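Local atomic coordinates of 2-keto acid:ferredoxin oxidoreductase subunit alpha (Pyrococcus furiosus, PDB entry 1YD7), a protein that probably serves as the alpha subunit of an enzyme that oxidises 2-oxoglutarate to succinyl-CoA and carbon dioxide, passing electrons to ferredoxin. Residues C38-G43 and I77-G82; L155-S158 and E162-D165; R195-I198 and D202-E205. All coordinates share one frame; numbering follows the deposited sequence.

Contact 1: residues C38-G43 and I77-G82; sequences CRFYAG and IAAAIG
Phe40 and Ala42, alternate residues on one face of strand 40-43, meet Ala79 and Ala80 of helix 73-85. The axes of strand 40-43 and helix segment 77-82 run nearly antiparallel, at 165°, and approach to 7.7 Å; Ala42, Ala79 and Ala80 bring only methyl groups beside the one large side chain, Phe40.

The apolar contacts are few. Phe40 places CG anti to its own N (chi1 -177°), which carries the far rim of the ring to the helix: Phe40 CE2 lies 3.7 Å from Ala80 CA, and Phe40 CZ comes within 4.3 Å of Ala79 CB. Further along the strand, Ala42 CB and Ala79 CB meet methyl to methyl at 4.2 Å. Replacing Phe40 with an alanine would probably open a gap over Ala79 and Ala80 and leave Ala42 as the strand's remaining touch on this helix segment.

Contact with the helix backbone is the second kind. Phe40 CE2 is 3.7 Å from Ala79 O, and both Ala79 O and Ala80 CA lie obliquely to the ring.

The side-chain hydrogen bond here lies within 38-43, not between the segments. Arg39 NH1 folds back on Cys38 O at 2.7 Å; the oxygen lies in the guanidinium plane, whereas the donor stands 57° above the carbonyl plane. Arg39 NH1 also bonds Ile34 O. Backbone hydrogen bonds join the strand to both its sheet neighbours, through Tyr41 to Val66 and Ile68, and through Phe40 to Met91.

Tyr41 points the other way, onto helix 52-59, so helices flank both faces of the parallel sheet. Helix 73-85 connects strands 66-69 and 90-95 across the strand between them, a beta-alpha-beta crossover of the alpha/beta fold expected in this thiamine diphosphate-binding family.

Contact 2: residues L155-S158 and E162-D165; sequences LSPS and EAFD
Glu162 reaches back from the first turn of helix 160-177 to the loop at Pro157 and Ser158. Its CB starts against the proline, 3.6 Å from Pro157 CB. At the same level the helix backbone bears on the proline ring: Pro157 CB is 3.4 Å from Ala163 N, and Pro157 CG stands 4.0 Å from Ala163 CA. Pro157 is thus pressed on the helix start by its ring carbons, while its other neighbours include Leu183 and Phe166.

From CB the glutamate chain leaves with CG anti to the carbonyl carbon and then runs extended, which carries the carboxylate past the proline to Ser158. The loop spanned in this way joins strand 153-155 to helix 160-177, which leads on to the neighbouring parallel strand 180-185; the contact therefore sits at the first corner of a beta-alpha-beta unit. Thr159 OG1 is hydrogen-bonded to Glu162 N, so the residue is held at its amide as well as at its carboxylate.

Beyond CG, Glu162 CD comes 3.7 Å from Ser158 OG. Glu162 OE1 then accepts two hydrogen bonds from the same serine. Ser158 N gives one to Glu162 OE1 at 2.8 Å, fairly straight (161° at the hydrogen) and nearly along the C-O axis. Ser158 OG gives the other to Glu162 OE1, also 2.8 Å long, from above the carboxylate, 42° out of its plane. The serine hydroxyl lies between its own N and carbonyl carbon (chi1 64°), the rotation that brings it beside its amide to share one acceptor. A negative charge in this first helical turn would probably interact favourably with the helix dipole. Glu162 OE2, at the end of the chain, remains 4.1 Å from Ser158 OG.

Contact 3: residues R195-I198 and D202-E205; sequences RVYI and DEIE
Tyr197 sets the edge of its phenol ring against the carboxylate of Glu203, with OE1 lying in the ring plane. The tyrosine stands near the end of strand 193-198, which pairs with strand 19-24 in a two-stranded antiparallel sheet; the glutamate belongs to a short 3-10 turn in the following loop. The pair bridges strand and turn on the surface of the chain.

Evidence for the arrangement is in the planes. Ring and carboxylate are only 13° apart, nearly coplanar, although the two side chains cross at about a right angle. Tyr197 CG is anti to the backbone N (chi1 -180°), which extends the ring so that its hydroxyl end approaches the turn more closely than its CB does. Glu203 is itself extended beyond CG and comes to meet it.

Tyr197 OH donates to Glu203 OE1 at 2.8 Å, and OE1 receives the bond on its syn lone pair, the side of the other oxygen. Glu203 OE1 is also 3.2 Å from the ring carbon Tyr197 CE2.

Ile198 turns away from the turn and packs on Leu35 and Phe164, and Ile204 lies on Leu35 and Ile168, so helices 25-36 and 160-177 underlie strand and loop alike. The second carboxylate oxygen, Glu203 OE2, sits 3.0 Å from Tyr197 OH and is hydrogen-bonded to Asn200 ND2.

How the contacts relate
Contacts 1, 2 and 3 follow one another along the chain, all in its thiamine diphosphate-binding region. Contacts 1 and 2 lie on opposite sides of the chain's centre, 21 Å between their centres, yet both involve helices connecting strands of the same parallel sheet: strand 40-43 is next to one outermost strand, and contact 2 begins at the end of the other, 153-155. Contact 3, centred 25 Å from contact 1, lies on the small antiparallel sheet. Contacts 2 and 3 are 14 Å apart at their centres and touch directly, Phe164 CE1 packing 4.1 Å from Ile198 CD1. Helix 160-177 thus lies between the two sheets, meeting Leu155 and Pro157 of contact 2 and, through Phe164, the small sheet.

Contact 1: residues C38-G43 and I77-G82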
loop_
_atom_site.group_PDB
_atom_site.type_symbol
_atom_site.label_atom_id
_atom_site.label_comp_id
_atom_site.label_asym_id
_atom_site.label_seq_id
_atom_site.Cartn_x
_atom_site.Cartn_y
_atom_site.Cartn_z
ATOM N N CYS A 38 4.596 1.938 6.762
ATOM C CA CYS A 38 3.233 2.451 6.693
ATOM C C CYS A 38 2.517 2.215 8.029
ATOM O O CYS A 38 2.473 1.083 8.537
ATOM C CB CYS A 38 2.450 1.767 5.590
ATOM S SG CYS A 38 0.787 2.371 5.358
ATOM N N ARG A 39 1.972 3.297 8.582
ATOM C CA ARG A 39 1.191 3.252 9.810
ATOM C C ARG A 39 -0.156 3.913 9.664
ATOM O O ARG A 39 -0.893 3.995 10.610
ATOM C CB ARG A 39 1.979 3.853 10.962
ATOM C CG ARG A 39 3.216 3.051 11.319
ATOM C CD ARG A 39 2.853 1.602 11.728
ATOM N NE ARG A 39 4.023 0.799 12.113
ATOM C CZ ARG A 39 4.796 0.094 11.280
ATOM N NH1 ARG A 39 4.559 0.038 9.981
ATOM N NH2 ARG A 39 5.812 -0.592 11.765
ATOM N N PHE A 40 -0.520 4.309 8.456
ATOM C CA PHE A 40 -1.817 4.844 8.245
ATOM C C PHE A 40 -2.405 4.295 6.968
ATOM O O PHE A 40 -1.782 4.416 5.902
ATOM C CB PHE A 40 -1.754 6.391 8.143
ATOM C CG PHE A 40 -3.082 7.002 8.004
ATOM C CD1 PHE A 40 -3.781 7.428 9.129
ATOM C CD2 PHE A 40 -3.686 7.095 6.766
ATOM C CE1 PHE A 40 -5.060 7.978 9.002
ATOM C CE2 PHE A 40 -4.979 7.616 6.635
ATOM C CZ PHE A 40 -5.654 8.072 7.750
ATOM N N TYR A 41 -3.627 3.771 7.052
ATOM C CA TYR A 41 -4.326 3.211 5.892
ATOM C C TYR A 41 -5.775 3.679 5.919
ATOM O O TYR A 41 -6.451 3.586 6.951
ATOM C CB TYR A 41 -4.259 1.659 5.907
ATOM C CG TYR A 41 -4.996 0.968 4.756
ATOM C CD1 TYR A 41 -4.326 0.576 3.610
ATOM C CD2 TYR A 41 -6.342 0.720 4.815
ATOM C CE1 TYR A 41 -4.981 -0.052 2.554
ATOM C CE2 TYR A 41 -7.014 0.122 3.761
ATOM C CZ TYR A 41 -6.321 -0.271 2.639
ATOM O OH TYR A 41 -6.980 -0.894 1.602
ATOM N N ALA A 42 -6.265 4.183 4.801
ATOM C CA ALA A 42 -7.664 4.578 4.705
ATOM C C ALA A 42 -8.283 3.923 3.487
ATOM O O ALA A 42 -7.706 3.922 2.384
ATOM C CB ALA A 42 -7.802 6.092 4.639
ATOM N N GLY A 43 -9.455 3.331 3.691
ATOM C CA GLY A 43 -10.152 2.644 2.622
ATOM C C GLY A 43 -11.445 2.044 3.116
ATOM O O GLY A 43 -11.829 2.254 4.262
ATOM N N ILE A 77 -8.723 9.090 0.173
ATOM C CA ILE A 77 -7.514 9.731 -0.339
ATOM C C ILE A 77 -7.209 11.040 0.411
ATOM O O ILE A 77 -6.065 11.263 0.794
ATOM C CB ILE A 77 -7.547 9.950 -1.911
ATOM C CG1 ILE A 77 -6.292 10.670 -2.397
ATOM C CG2 ILE A 77 -8.723 10.776 -2.365
ATOM C CD1 ILE A 77 -5.027 9.912 -2.119
ATOM N N ALA A 78 -8.234 11.872 0.647
ATOM C CA ALA A 78 -8.051 13.123 1.385
ATOM C C ALA A 78 -7.503 12.841 2.779
ATOM O O ALA A 78 -6.575 13.511 3.236
ATOM C CB ALA A 78 -9.361 13.931 1.440
ATOM N N ALA A 79 -7.999 11.768 3.394
ATOM C CA ALA A 79 -7.542 11.349 4.714
ATOM C C ALA A 79 -6.107 10.894 4.726
ATOM O O ALA A 79 -5.369 11.198 5.678
ATOM C CB ALA A 79 -8.436 10.249 5.246
ATOM N N ALA A 80 -5.709 10.119 3.706
ATOM C CA ALA A 80 -4.309 9.693 3.588
ATOM C C ALA A 80 -3.373 10.897 3.330
ATOM O O ALA A 80 -2.264 10.950 3.854
ATOM C CB ALA A 80 -4.168 8.648 2.477
ATOM N N ILE A 81 -3.834 11.865 2.543
ATOM C CA ILE A 81 -3.096 13.145 2.318
ATOM C C ILE A 81 -2.850 13.928 3.623
ATOM O O ILE A 81 -1.708 14.327 3.901
ATOM C CB ILE A 81 -3.811 14.045 1.233
ATOM C CG1 ILE A 81 -3.738 13.383 -0.149
ATOM C CG2 ILE A 81 -3.175 15.471 1.140
ATOM C CD1 ILE A 81 -4.691 14.014 -1.189
ATOM N N GLY A 82 -3.895 14.097 4.444
ATOM C CA GLY A 82 -3.768 14.808 5.731
ATOM C C GLY A 82 -2.852 14.099 6.718
ATOM O O GLY A 82 -2.007 14.720 7.358
#

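Contact 2: residues L155-S158 and E162-D165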
loop_
_atom_site.group_PDB
_atom_site.type_symbol
_atom_site.label_atom_id
_atom_site.label_comp_id
_atom_site.label_asym_id
_atom_site.label_seq_id
_atom_site.Cartn_x
_atom_site.Cartn_y
_atom_site.Cartn_z
ATOM N N LEU A 155 3.727 1.588 -10.601
ATOM C CA LEU A 155 4.289 0.240 -10.612
ATOM C C LEU A 155 3.127 -0.751 -10.743
ATOM O O LEU A 155 2.091 -0.623 -10.058
ATOM C CB LEU A 155 5.057 -0.061 -9.327
ATOM C CG LEU A 155 6.317 0.754 -8.988
ATOM C CD1 LEU A 155 5.936 2.042 -8.342
ATOM C CD2 LEU A 155 7.246 -0.012 -8.055
ATOM N N SER A 156 3.321 -1.747 -11.606
ATOM C CA SER A 156 2.293 -2.742 -11.961
ATOM C C SER A 156 2.833 -4.159 -11.775
ATOM O O SER A 156 3.416 -4.696 -12.713
ATOM C CB SER A 156 1.903 -2.581 -13.422
ATOM O OG SER A 156 0.940 -1.568 -13.577
ATOM N N PRO A 157 2.659 -4.751 -10.568
ATOM C CA PRO A 157 3.164 -6.104 -10.331
ATOM C C PRO A 157 2.326 -7.168 -11.072
ATOM O O PRO A 157 1.120 -7.002 -11.254
ATOM C CB PRO A 157 3.046 -6.263 -8.821
ATOM C CG PRO A 157 1.922 -5.370 -8.426
ATOM C CD PRO A 157 1.964 -4.208 -9.380
ATOM N N SER A 158 2.996 -8.222 -11.524
ATOM C CA SER A 158 2.339 -9.331 -12.254
ATOM C C SER A 158 2.454 -10.656 -11.509
ATOM O O SER A 158 1.764 -11.601 -11.837
ATOM C CB SER A 158 2.948 -9.462 -13.656
ATOM O OG SER A 158 4.313 -9.817 -13.540
ATOM N N GLU A 162 6.545 -9.680 -7.052
ATOM C CA GLU A 162 6.478 -8.288 -7.490
ATOM C C GLU A 162 5.506 -7.428 -6.678
ATOM O O GLU A 162 5.780 -6.264 -6.456
ATOM C CB GLU A 162 6.119 -8.216 -8.965
ATOM C CG GLU A 162 7.269 -8.649 -9.841
ATOM C CD GLU A 162 6.982 -8.478 -11.314
ATOM O OE1 GLU A 162 5.804 -8.303 -11.684
ATOM O OE2 GLU A 162 7.960 -8.495 -12.095
ATOM N N ALA A 163 4.376 -7.995 -6.254
ATOM C CA ALA A 163 3.493 -7.320 -5.310
ATOM C C ALA A 163 4.249 -6.924 -4.028
ATOM O O ALA A 163 4.150 -5.781 -3.568
ATOM C CB ALA A 163 2.284 -8.154 -4.979
ATOM N N PHE A 164 5.057 -7.838 -3.503
ATOM C CA PHE A 164 5.897 -7.509 -2.393
ATOM C C PHE A 164 6.908 -6.395 -2.716
ATOM O O PHE A 164 6.857 -5.333 -2.083
ATOM C CB PHE A 164 6.630 -8.711 -1.855
ATOM C CG PHE A 164 7.335 -8.435 -0.560
ATOM C CD1 PHE A 164 6.632 -8.443 0.632
ATOM C CD2 PHE A 164 8.688 -8.114 -0.534
ATOM C CE1 PHE A 164 7.267 -8.160 1.834
ATOM C CE2 PHE A 164 9.330 -7.795 0.668
ATOM C CZ PHE A 164 8.608 -7.834 1.844
ATOM N N ASP A 165 7.803 -6.658 -3.680
ATOM C CA ASP A 165 8.941 -5.803 -3.980
ATOM C C ASP A 165 8.513 -4.428 -4.516
ATOM O O ASP A 165 9.138 -3.442 -4.209
ATOM C CB ASP A 165 9.870 -6.441 -5.032
ATOM C CG ASP A 165 10.582 -7.700 -4.542
ATOM O OD1 ASP A 165 10.927 -7.823 -3.349
ATOM O OD2 ASP A 165 10.831 -8.578 -5.394
#

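Contact 3: residues R195-I198 and D202-E205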
loop_
_atom_site.group_PDB
_atom_site.type_symbol
_atom_site.label_atom_id
_atom_site.label_comp_id
_atom_site.label_asym_id
_atom_site.label_seq_id
_atom_site.Cartn_x
_atom_site.Cartn_y
_atom_site.Cartn_z
ATOM N N ARG A 195 5.295 -18.799 -2.918
ATOM C CA ARG A 195 6.166 -18.864 -1.750
ATOM C C ARG A 195 7.251 -17.809 -1.922
ATOM O O ARG A 195 8.034 -17.870 -2.867
ATOM C CB ARG A 195 6.790 -20.249 -1.611
ATOM C CG ARG A 195 7.586 -20.495 -0.328
ATOM C CD ARG A 195 8.014 -21.992 -0.252
ATOM N NE ARG A 195 8.672 -22.293 1.018
ATOM C CZ ARG A 195 9.945 -22.635 1.161
ATOM N NH1 ARG A 195 10.729 -22.819 0.109
ATOM N NH2 ARG A 195 10.436 -22.829 2.377
ATOM N N VAL A 196 7.263 -16.820 -1.036
ATOM C CA VAL A 196 8.233 -15.744 -1.118
ATOM C C VAL A 196 8.923 -15.548 0.217
ATOM O O VAL A 196 8.312 -15.647 1.287
ATOM C CB VAL A 196 7.615 -14.388 -1.613
ATOM C CG1 VAL A 196 6.878 -14.579 -2.926
ATOM C CG2 VAL A 196 6.701 -13.816 -0.606
ATOM N N TYR A 197 10.219 -15.297 0.117
ATOM C CA TYR A 197 11.023 -14.887 1.239
ATOM C C TYR A 197 10.614 -13.467 1.706
ATOM O O TYR A 197 10.664 -12.496 0.948
ATOM C CB TYR A 197 12.518 -14.949 0.869
ATOM C CG TYR A 197 13.373 -14.533 2.028
ATOM C CD1 TYR A 197 13.513 -15.354 3.132
ATOM C CD2 TYR A 197 13.988 -13.285 2.054
ATOM C CE1 TYR A 197 14.255 -14.954 4.233
ATOM C CE2 TYR A 197 14.761 -12.891 3.155
ATOM C CZ TYR A 197 14.882 -13.717 4.238
ATOM O OH TYR A 197 15.623 -13.330 5.358
ATOM N N ILE A 198 10.183 -13.391 2.960
ATOM C CA ILE A 198 9.771 -12.155 3.604
ATOM C C ILE A 198 10.953 -11.714 4.443
ATOM O O ILE A 198 11.224 -12.332 5.462
ATOM C CB ILE A 198 8.579 -12.356 4.562
ATOM C CG1 ILE A 198 7.371 -12.976 3.835
ATOM C CG2 ILE A 198 8.212 -10.999 5.234
ATOM C CD1 ILE A 198 6.791 -12.139 2.696
ATOM N N ASP A 202 16.006 -5.379 8.911
ATOM C CA ASP A 202 17.404 -5.007 8.673
ATOM C C ASP A 202 17.926 -5.418 7.289
ATOM O O ASP A 202 18.973 -4.932 6.867
ATOM C CB ASP A 202 18.327 -5.562 9.779
ATOM C CG ASP A 202 18.139 -7.064 10.016
ATOM O OD1 ASP A 202 18.949 -7.850 9.481
ATOM O OD2 ASP A 202 17.175 -7.452 10.736
ATOM N N GLU A 203 17.201 -6.290 6.586
ATOM C CA GLU A 203 17.535 -6.652 5.210
ATOM C C GLU A 203 16.925 -5.742 4.155
ATOM O O GLU A 203 17.233 -5.894 2.976
ATOM C CB GLU A 203 17.076 -8.087 4.918
ATOM C CG GLU A 203 17.822 -9.111 5.734
ATOM C CD GLU A 203 17.196 -10.481 5.669
ATOM O OE1 GLU A 203 16.361 -10.715 4.791
ATOM O OE2 GLU A 203 17.531 -11.320 6.519
ATOM N N ILE A 204 16.039 -4.828 4.559
ATOM C CA ILE A 204 15.321 -3.968 3.602
ATOM C C ILE A 204 15.780 -2.501 3.658
ATOM O O ILE A 204 15.771 -1.871 4.724
ATOM C CB ILE A 204 13.780 -4.009 3.832
ATOM C CG1 ILE A 204 13.310 -5.449 4.033
ATOM C CG2 ILE A 204 13.041 -3.382 2.650
ATOM C CD1 ILE A 204 11.853 -5.604 4.400
ATOM N N GLU A 205 16.142 -1.977 2.491
ATOM C CA GLU A 205 16.466 -0.569 2.313
ATOM C C GLU A 205 15.188 0.267 2.276
ATOM O O GLU A 205 14.409 0.177 1.325
ATOM C CB GLU A 205 17.276 -0.356 1.015
ATOM C CG GLU A 205 18.191 0.911 1.006
ATOM C CD GLU A 205 17.864 1.966 -0.079
ATOM O OE1 GLU A 205 17.002 1.729 -0.960
ATOM O OE2 GLU A 205 18.496 3.050 -0.052
#